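Local atomic coordinates of deseasin MCP-01 (Pseudoalteromonas sp., PDB entry 3VV3), a protein that degrades collagen as a serine protease of the subtilisin family, probably cutting peptide bonds through the catalytic triad of that family. Residues L12-N16 with A27-P32; A279-V283 with L295-L299. All coordinates share one frame; numbering follows the deposited sequence.

Contact 1: L12-N16 with A27-P32. With CA (calcium ion), chain D; CA (calcium ion), chain E.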
ATOM      1  N   LEU A  12      -3.910   5.017  18.907  1.00  9.63           N
ATOM      2  CA  LEU A  12      -4.930   5.502  17.975  1.00  7.65           C
ATOM      3  C   LEU A  12      -5.057   7.026  17.993  1.00  6.83           C
ATOM      4  O   LEU A  12      -6.054   7.578  18.461  1.00  8.68           O
ATOM      5  CB  LEU A  12      -6.284   4.844  18.290  1.00  7.63           C
ATOM      6  CG  LEU A  12      -6.240   3.315  18.224  1.00  7.54           C
ATOM      7  CD1 LEU A  12      -7.570   2.700  18.682  1.00  5.35           C
ATOM      8  CD2 LEU A  12      -5.863   2.819  16.813  1.00  7.52           C
ATOM      9  N   TRP A  13      -4.052   7.717  17.466  1.00  7.66           N
ATOM     10  CA  TRP A  13      -4.046   9.172  17.545  1.00  7.88           C
ATOM     11  C   TRP A  13      -5.240   9.787  16.797  1.00  6.85           C
ATOM     12  O   TRP A  13      -5.768  10.829  17.186  1.00  8.36           O
ATOM     13  CB  TRP A  13      -2.719   9.728  17.010  1.00  7.21           C
ATOM     14  CG  TRP A  13      -2.573   9.553  15.526  1.00  7.72           C
ATOM     15  CD1 TRP A  13      -1.926   8.545  14.868  1.00  7.50           C
ATOM     16  CD2 TRP A  13      -3.111  10.410  14.522  1.00  9.39           C
ATOM     17  NE1 TRP A  13      -2.023   8.732  13.509  1.00  6.12           N
ATOM     18  CE2 TRP A  13      -2.744   9.874  13.271  1.00  7.00           C
ATOM     19  CE3 TRP A  13      -3.860  11.590  14.558  1.00  6.28           C
ATOM     20  CZ2 TRP A  13      -3.111  10.472  12.065  1.00  6.56           C
ATOM     21  CZ3 TRP A  13      -4.220  12.185  13.365  1.00  7.79           C
ATOM     22  CH2 TRP A  13      -3.848  11.623  12.132  1.00  8.58           C
ATOM     23  N   GLY A  14      -5.678   9.130  15.725  1.00  7.00           N
ATOM     24  CA  GLY A  14      -6.785   9.644  14.937  1.00  6.23           C
ATOM     25  C   GLY A  14      -8.068   9.771  15.740  1.00  6.21           C
ATOM     26  O   GLY A  14      -8.895  10.642  15.474  1.00  8.07           O
ATOM     27  N   LEU A  15      -8.237   8.889  16.717  1.00  5.53           N
ATOM     28  CA  LEU A  15      -9.429   8.916  17.565  1.00  7.62           C
ATOM     29  C   LEU A  15      -9.224   9.884  18.729  1.00  9.04           C
ATOM     30  O   LEU A  15     -10.134  10.637  19.119  1.00  6.90           O
ATOM     31  CB  LEU A  15      -9.746   7.516  18.106  1.00  6.90           C
ATOM     32  CG  LEU A  15      -9.963   6.393  17.082  1.00  5.15           C
ATOM     33  CD1 LEU A  15     -10.354   5.099  17.790  1.00  8.77           C
ATOM     34  CD2 LEU A  15     -11.035   6.795  16.071  1.00  6.98           C
ATOM     35  N   ASN A  16      -8.014   9.862  19.277  1.00  8.40           N
ATOM     36  CA  ASN A  16      -7.665  10.736  20.391  1.00  8.96           C
ATOM     37  C   ASN A  16      -6.175  11.055  20.355  1.00  7.60           C
ATOM     38  O   ASN A  16      -5.341  10.164  20.482  1.00 10.24           O
ATOM     39  CB  ASN A  16      -8.034  10.073  21.715  1.00 12.89           C
ATOM     40  CG  ASN A  16      -7.858  11.002  22.901  1.00 13.52           C
ATOM     41  OD1 ASN A  16      -7.004  10.777  23.764  1.00 17.50           O
ATOM     42  ND2 ASN A  16      -8.664  12.055  22.945  1.00  6.54           N
ATOM     43  N   ALA A  27      -5.306  17.133  17.264  1.00  9.65           N
ATOM     44  CA  ALA A  27      -5.404  16.815  15.847  1.00  8.97           C
ATOM     45  C   ALA A  27      -6.002  15.417  15.766  1.00  8.95           C
ATOM     46  O   ALA A  27      -5.288  14.426  15.659  1.00  7.73           O
ATOM     47  CB  ALA A  27      -4.039  16.855  15.183  1.00  7.78           C
ATOM     48  N   ASP A  28      -7.324  15.350  15.862  1.00  7.47           N
ATOM     49  CA  ASP A  28      -8.033  14.079  15.953  1.00  7.88           C
ATOM     50  C   ASP A  28      -9.510  14.323  15.686  1.00  7.97           C
ATOM     51  O   ASP A  28      -9.926  15.461  15.463  1.00  6.53           O
ATOM     52  CB  ASP A  28      -7.813  13.403  17.320  1.00  5.94           C
ATOM     53  CG  ASP A  28      -8.318  14.245  18.489  1.00  7.63           C
ATOM     54  OD1 ASP A  28      -9.447  14.773  18.398  1.00  6.16           O
ATOM     55  OD2 ASP A  28      -7.587  14.362  19.496  1.00  8.44           O
ATOM     56  N   ILE A  29     -10.303  13.258  15.694  1.00  6.77           N
ATOM     57  CA  ILE A  29     -11.715  13.381  15.353  1.00  7.67           C
ATOM     58  C   ILE A  29     -12.613  13.513  16.582  1.00  8.44           C
ATOM     59  O   ILE A  29     -13.836  13.504  16.463  1.00  7.81           O
ATOM     60  CB  ILE A  29     -12.197  12.200  14.446  1.00  4.22           C
ATOM     61  CG1 ILE A  29     -12.278  10.883  15.232  1.00  7.04           C
ATOM     62  CG2 ILE A  29     -11.285  12.076  13.232  1.00  6.39           C
ATOM     63  CD1 ILE A  29     -12.918   9.734  14.446  1.00  8.73           C
ATOM     64  N   ASP A  30     -11.999  13.652  17.757  1.00  6.64           N
ATOM     65  CA  ASP A  30     -12.752  13.803  19.007  1.00  6.97           C
ATOM     66  C   ASP A  30     -13.681  12.614  19.262  1.00  8.36           C
ATOM     67  O   ASP A  30     -14.850  12.800  19.617  1.00  9.80           O
ATOM     68  CB  ASP A  30     -13.572  15.110  19.013  1.00  7.48           C
ATOM     69  CG  ASP A  30     -12.728  16.349  19.334  1.00  7.94           C
ATOM     70  OD1 ASP A  30     -11.625  16.203  19.896  1.00  7.11           O
ATOM     71  OD2 ASP A  30     -13.181  17.471  19.040  1.00  5.93           O
ATOM     72  N   ALA A  31     -13.162  11.398  19.100  1.00  6.66           N
ATOM     73  CA  ALA A  31     -13.972  10.195  19.279  1.00  8.90           C
ATOM     74  C   ALA A  31     -14.455   9.982  20.722  1.00 11.06           C
ATOM     75  O   ALA A  31     -15.616   9.646  20.935  1.00  7.87           O
ATOM     76  CB  ALA A  31     -13.231   8.960  18.772  1.00  9.29           C
ATOM     77  N   PRO A  32     -13.566  10.157  21.721  1.00 11.89           N
ATOM     78  CA  PRO A  32     -14.044   9.921  23.093  1.00  8.99           C
ATOM     79  C   PRO A  32     -15.177  10.863  23.479  1.00  9.36           C
ATOM     80  O   PRO A  32     -16.099  10.469  24.195  1.00 12.81           O
ATOM     81  CB  PRO A  32     -12.801  10.191  23.951  1.00 11.50           C
ATOM     82  CG  PRO A  32     -11.635   9.922  23.008  1.00 11.68           C
ATOM     83  CD  PRO A  32     -12.117  10.443  21.680  1.00 11.43           C
TER
HETATM   84 CA    CA D 402      -9.324  15.693  20.850  1.00 30.00          CA
HETATM   85 CA    CA E 403     -11.185  18.776  19.621  1.00 30.00          CA
HETATM   86  O   HOH W   1     -10.225  16.331  22.894  1.00  5.64           O
HETATM   87  O   HOH W   2      -7.367  15.542  22.082  1.00  8.59           O
HETATM   88  O   HOH W   3     -10.417  13.460  21.529  1.00  8.07           O
HETATM   89  O   HOH W   4     -11.549  18.732  21.840  1.00 12.47           O
HETATM   90  O   HOH W   5     -12.357  20.871  20.262  1.00 20.40           O
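Two backbone bonds join the segments: I29 N gives its hydrogen to G14 O at 3.0 Å, and A31 N gives its own to L15 O at 3.1 Å. The link at A31 engages the first turn of helix 31-34. Beside it, A31 CB packs on L15 CB, and the P32 ring places CD 3.2 Å from L15 O. N16 CB lies against P32 CG. L15 and I29 run alongside each other, with L15 CD2 3.9 Å from I29 CD1. On the flank towards W13, A27 O meets the edge of the indole in its plane, 3.4 Å from CE3. The indole NE1 is bonded to S252 O.

The loop 27-30 is a calcium-binding turn built on an Asx turn: D28 OD1 accepts from D30 N, which comes in from above the carboxylate plane. With CG between its backbone N and carbonyl carbon (chi1 61°), D28 turns its carboxylate to the chain D calcium ion, and both oxygens bind it. D28 CB is 3.3 Å from W13 O. D30 OD1 bridges the two ions, 2.5 Å from the chain D calcium and 2.6 Å from the chain E calcium. D30 OD2 adds a second bond to the chain E calcium. Second-shell donors steady the carboxylates: N17 N bonds D28 OD2, and N320 ND2 bonds D30 OD2. Three waters also bind the chain D ion and two the chain E ion. Further ligand atoms come from elsewhere, with D26 binding both ions.

Contact 2: A279-V283 with L295-L299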
ATOM      1  N   ALA A 279     -17.554   7.185  10.975  1.00  4.56           N
ATOM      2  CA  ALA A 279     -18.281   8.339  11.488  1.00  5.86           C
ATOM      3  C   ALA A 279     -19.707   8.399  10.929  1.00  6.89           C
ATOM      4  O   ALA A 279     -20.645   8.732  11.652  1.00  5.89           O
ATOM      5  CB  ALA A 279     -17.528   9.635  11.203  1.00  4.67           C
ATOM      6  N   ALA A 280     -19.866   8.069   9.648  1.00  4.24           N
ATOM      7  CA  ALA A 280     -21.191   8.057   9.040  1.00  5.08           C
ATOM      8  C   ALA A 280     -22.081   7.059   9.765  1.00  5.76           C
ATOM      9  O   ALA A 280     -23.235   7.366  10.089  1.00  6.88           O
ATOM     10  CB  ALA A 280     -21.112   7.723   7.543  1.00  5.85           C
ATOM     11  N   ALA A 281     -21.553   5.864  10.014  1.00  5.52           N
ATOM     12  CA  ALA A 281     -22.314   4.839  10.734  1.00  5.23           C
ATOM     13  C   ALA A 281     -22.676   5.301  12.145  1.00  7.63           C
ATOM     14  O   ALA A 281     -23.786   5.048  12.621  1.00  5.63           O
ATOM     15  CB  ALA A 281     -21.549   3.527  10.776  1.00  6.13           C
ATOM     16  N   LEU A 282     -21.742   5.974  12.817  1.00  5.83           N
ATOM     17  CA  LEU A 282     -22.010   6.481  14.165  1.00  7.17           C
ATOM     18  C   LEU A 282     -23.126   7.527  14.158  1.00  7.60           C
ATOM     19  O   LEU A 282     -24.017   7.510  15.017  1.00  8.71           O
ATOM     20  CB  LEU A 282     -20.733   7.050  14.812  1.00  6.74           C
ATOM     21  CG  LEU A 282     -20.825   7.247  16.333  1.00  6.74           C
ATOM     22  CD1 LEU A 282     -21.163   5.918  17.002  1.00  7.39           C
ATOM     23  CD2 LEU A 282     -19.522   7.792  16.894  1.00  8.12           C
ATOM     24  N   VAL A 283     -23.091   8.423  13.177  1.00  6.67           N
ATOM     25  CA  VAL A 283     -24.146   9.417  13.005  1.00  5.83           C
ATOM     26  C   VAL A 283     -25.508   8.732  12.824  1.00  9.21           C
ATOM     27  O   VAL A 283     -26.505   9.147  13.408  1.00  8.34           O
ATOM     28  CB  VAL A 283     -23.864  10.343  11.799  1.00  6.79           C
ATOM     29  CG1 VAL A 283     -25.098  11.165  11.452  1.00  6.49           C
ATOM     30  CG2 VAL A 283     -22.661  11.260  12.080  1.00  6.12           C
ATOM     31  N   LEU A 295     -26.510  13.564   5.261  1.00  7.92           N
ATOM     32  CA  LEU A 295     -25.436  12.866   5.960  1.00  7.34           C
ATOM     33  C   LEU A 295     -24.067  13.314   5.448  1.00  8.13           C
ATOM     34  O   LEU A 295     -23.169  13.646   6.230  1.00  8.43           O
ATOM     35  CB  LEU A 295     -25.593  11.359   5.778  1.00  6.54           C
ATOM     36  CG  LEU A 295     -24.545  10.477   6.457  1.00  7.44           C
ATOM     37  CD1 LEU A 295     -24.468  10.787   7.945  1.00  8.30           C
ATOM     38  CD2 LEU A 295     -24.866   8.987   6.242  1.00  6.19           C
ATOM     39  N   LYS A 296     -23.915  13.314   4.130  1.00  6.20           N
ATOM     40  CA  LYS A 296     -22.663  13.707   3.506  1.00  6.52           C
ATOM     41  C   LYS A 296     -22.297  15.131   3.891  1.00  8.22           C
ATOM     42  O   LYS A 296     -21.173  15.393   4.318  1.00  8.42           O
ATOM     43  CB  LYS A 296     -22.759  13.589   1.985  1.00  8.28           C
ATOM     44  CG  LYS A 296     -21.558  14.201   1.250  1.00  7.24           C
ATOM     45  CD  LYS A 296     -21.651  13.957  -0.254  1.00  6.65           C
ATOM     46  CE  LYS A 296     -20.654  14.813  -1.034  1.00  6.45           C
ATOM     47  NZ  LYS A 296     -20.803  14.596  -2.495  1.00  7.92           N
ATOM     48  N   GLU A 297     -23.250  16.045   3.746  1.00  7.60           N
ATOM     49  CA  GLU A 297     -22.985  17.459   4.003  1.00  9.13           C
ATOM     50  C   GLU A 297     -22.724  17.705   5.481  1.00  7.41           C
ATOM     51  O   GLU A 297     -21.932  18.580   5.842  1.00  9.80           O
ATOM     52  CB  GLU A 297     -24.129  18.337   3.478  1.00 12.23           C
ATOM     53  CG  GLU A 297     -24.229  18.331   1.955  1.00 17.72           C
ATOM     54  CD  GLU A 297     -25.127  19.428   1.404  1.00 35.09           C
ATOM     55  OE1 GLU A 297     -26.071  19.855   2.107  1.00 31.76           O
ATOM     56  OE2 GLU A 297     -24.886  19.858   0.254  1.00 44.13           O
ATOM     57  N   LEU A 298     -23.373  16.923   6.336  1.00  8.14           N
ATOM     58  CA  LEU A 298     -23.158  17.045   7.770  1.00  8.07           C
ATOM     59  C   LEU A 298     -21.729  16.650   8.152  1.00 11.13           C
ATOM     60  O   LEU A 298     -21.075  17.323   8.952  1.00  9.32           O
ATOM     61  CB  LEU A 298     -24.168  16.188   8.535  1.00 10.46           C
ATOM     62  CG  LEU A 298     -24.051  16.205  10.056  1.00 16.22           C
ATOM     63  CD1 LEU A 298     -25.441  16.231  10.679  1.00 25.67           C
ATOM     64  CD2 LEU A 298     -23.267  15.010  10.541  1.00 17.47           C
ATOM     65  N   LEU A 299     -21.247  15.550   7.586  1.00  6.48           N
ATOM     66  CA  LEU A 299     -19.873  15.121   7.836  1.00  6.01           C
ATOM     67  C   LEU A 299     -18.889  16.196   7.392  1.00  7.84           C
ATOM     68  O   LEU A 299     -17.907  16.491   8.086  1.00  8.36           O
ATOM     69  CB  LEU A 299     -19.600  13.781   7.141  1.00  6.47           C
ATOM     70  CG  LEU A 299     -20.353  12.605   7.776  1.00  6.01           C
ATOM     71  CD1 LEU A 299     -20.399  11.386   6.831  1.00  6.81           C
ATOM     72  CD2 LEU A 299     -19.734  12.238   9.120  1.00  8.22           C
TER
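Apolar side-chain contacts, mostly methyl to methyl, join A279-V283 to L295-L299. Among the leucine-valine pairs, V283 and L295 come closest, with V283 CG1 3.6 Å from L295 CD1. These two side chains interdigitate from opposing directions. L295 reaches across with CG anti to its backbone N (chi1 -180°). V283 uses its second branch on the next turn: CG2 is 4.1 Å from L298 CD2.

The segments belong to helices 269-284 and 292-301 of the subtilisin-like alpha/beta fold. Their axes come within 10.7 Å at an angle of 113°, and the leucines span that distance while the facing alanines stay short. The N-terminal end of helix 269-284 probably carries the catalytic serine, as in other subtilisins.

The leucine-alanine contacts centre on L299, which divides its branches between two alanines. CD1 is 3.8 Å from A280 CB, and CD2 is 4.0 Å from A279 CB. The other methyl of L295, CD2, lies 4.2 Å from A280 CB.

Further apolar neighbours border the helix pair. L195 of strand 195-199 touches A280, L295 and L299, and A324 of helix 321-327 touches V283 and L298.

From the N terminus, the chain first closes a short loop at contact 1, where 12-16 meets 27-32 across ten residues without helix or strand. It then runs through the seven-stranded parallel sheet and the helices beside it. Contact 2 closes a second short loop late in the chain, between helices 269-284 and 292-301. The two loops follow in series and neither encloses the other. The centres of contact 1 and contact 2 lie about 16 Å apart. The nearest atoms of contact 1 and contact 2 are about 6 Å apart, without touching. Helix 321-327 is a common neighbour: V321 meets I29 of contact 1 and A279 of contact 2. It thus connects the N-terminal calcium loop with the helix pair near the C terminus.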